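Local coordinates for protein decapping nuclease RAI1 (PDB 5BUD) that removes NAD caps from the 5' ends of RNAs using divalent metal ions, also acts on other 5' ends, and stabilises and stimulates the exoribonuclease RAT1, at residues K68-D71 and E72-L75. Numbering follows the deposited sequence.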
loop_
_atom_site.group_PDB
_atom_site.type_symbol
_atom_site.label_atom_id
_atom_site.label_comp_id
_atom_site.label_asym_id
_atom_site.label_seq_id
_atom_site.Cartn_x
_atom_site.Cartn_y
_atom_site.Cartn_z
ATOM N N LYS A 68 -16.311 -7.245 8.402
ATOM C CA LYS A 68 -15.312 -7.436 7.364
ATOM C C LYS A 68 -15.865 -7.084 5.985
ATOM O O LYS A 68 -16.897 -7.615 5.585
ATOM C CB LYS A 68 -14.934 -8.899 7.372
ATOM C CG LYS A 68 -13.808 -9.304 6.442
ATOM C CD LYS A 68 -13.674 -10.811 6.478
ATOM C CE LYS A 68 -12.255 -11.257 6.216
ATOM N NZ LYS A 68 -11.758 -10.867 4.875
ATOM N N ILE A 69 -15.191 -6.196 5.259
ATOM C CA ILE A 69 -15.649 -5.838 3.919
ATOM C C ILE A 69 -15.411 -7.013 2.952
ATOM O O ILE A 69 -14.350 -7.637 2.974
ATOM C CB ILE A 69 -15.026 -4.509 3.429
ATOM C CG1 ILE A 69 -15.680 -4.060 2.124
ATOM C CG2 ILE A 69 -13.519 -4.615 3.234
ATOM C CD1 ILE A 69 -15.397 -2.618 1.765
ATOM N N PRO A 70 -16.417 -7.357 2.118
ATOM C CA PRO A 70 -16.122 -8.436 1.155
ATOM C C PRO A 70 -14.941 -8.054 0.258
ATOM O O PRO A 70 -14.813 -6.888 -0.090
ATOM C CB PRO A 70 -17.426 -8.552 0.341
ATOM C CG PRO A 70 -18.485 -8.032 1.248
ATOM C CD PRO A 70 -17.843 -6.996 2.128
ATOM N N ASP A 71 -14.096 -9.013 -0.089
ATOM C CA ASP A 71 -12.926 -8.751 -0.932
ATOM C C ASP A 71 -13.285 -8.041 -2.255
ATOM O O ASP A 71 -12.571 -7.149 -2.703
ATOM C CB ASP A 71 -12.201 -10.054 -1.245
ATOM C CG ASP A 71 -11.510 -10.649 -0.036
ATOM O OD1 ASP A 71 -11.487 -10.010 1.040
ATOM O OD2 ASP A 71 -10.984 -11.767 -0.167
ATOM N N GLU A 72 -14.409 -8.418 -2.854
ATOM C CA GLU A 72 -14.846 -7.855 -4.144
ATOM C C GLU A 72 -15.105 -6.373 -4.018
ATOM O O GLU A 72 -14.945 -5.634 -4.994
ATOM C CB GLU A 72 -16.129 -8.516 -4.675
ATOM C CG GLU A 72 -16.258 -9.999 -4.410
ATOM C CD GLU A 72 -16.779 -10.293 -3.018
ATOM O OE1 GLU A 72 -17.944 -9.930 -2.716
ATOM O OE2 GLU A 72 -16.017 -10.880 -2.226
ATOM N N GLN A 73 -15.505 -5.947 -2.817
ATOM C CA GLN A 73 -15.785 -4.542 -2.535
ATOM C C GLN A 73 -14.583 -3.747 -2.025
ATOM O O GLN A 73 -14.727 -2.556 -1.727
ATOM C CB GLN A 73 -16.922 -4.433 -1.498
ATOM C CG GLN A 73 -18.264 -4.937 -1.989
ATOM C CD GLN A 73 -19.329 -4.888 -0.921
ATOM O OE1 GLN A 73 -19.278 -4.062 -0.005
ATOM N NE2 GLN A 73 -20.304 -5.778 -1.030
ATOM N N ASN A 74 -13.412 -4.381 -1.911
ATOM C CA ASN A 74 -12.259 -3.752 -1.246
ATOM C C ASN A 74 -11.058 -3.602 -2.170
ATOM O O ASN A 74 -9.930 -3.412 -1.721
ATOM C CB ASN A 74 -11.850 -4.591 -0.013
ATOM C CG ASN A 74 -11.080 -3.790 1.005
ATOM O OD1 ASN A 74 -11.252 -2.579 1.113
ATOM N ND2 ASN A 74 -10.226 -4.456 1.758
ATOM N N LEU A 75 -11.298 -3.687 -3.469
ATOM C CA LEU A 75 -10.237 -3.489 -4.451
ATOM C C LEU A 75 -9.918 -1.997 -4.488
ATOM O O LEU A 75 -10.769 -1.168 -4.146
ATOM C CB LEU A 75 -10.708 -4.012 -5.814
ATOM C CG LEU A 75 -11.096 -5.505 -5.806
ATOM C CD1 LEU A 75 -11.605 -5.955 -7.167
ATOM C CD2 LEU A 75 -9.927 -6.373 -5.344
HETATM O O HOH W 1 -9.947 -7.514 1.476
#
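I69 and N74 meet through the methyl CG2, which lies 3.4 Å from N74 CG. It also touches OD1 and ND2, and the two side chains cross at about a right angle. The other branch of I69 runs to Q73: CG1 is 3.8 Å from Q73 CB, and CD1 reaches the carbonyl O of Q73. P70 packs on two polar chains. P70 CG lies 3.7 Å from Q73 NE2. P70 CB lies 3.4 Å from E72 OE1. The E72 chain bends at its second torsion (chi2 82°), which turns the carboxylate back beside P70 CB. Two successive i to i+3 bonds make a short piece of 3-10 helix. Q73 N donates to P70 O at 3.0 Å with a bent N-H...O angle of 136°. N74 N donates to D71 O, also at 3.0 Å but straighter, at 161°. The 3-10 piece lies in the loop between helices 50-54 and 78-92 of the PD-(D/E)XK nuclease fold. A water links D71 and N74, donating to D71 OD1 and accepting from N74 ND2. K68 NZ makes a long salt bridge, 3.9 Å, to that same D71 OD1. R28 NH1 hydrogen-bonds N74 OD1, so both ends of this amide are held. N202 OD1 accepts from I69 N, and Y203 touches I69 and P70. The N74 side chain is about 9 Å from a bound manganese ion, close to the active site.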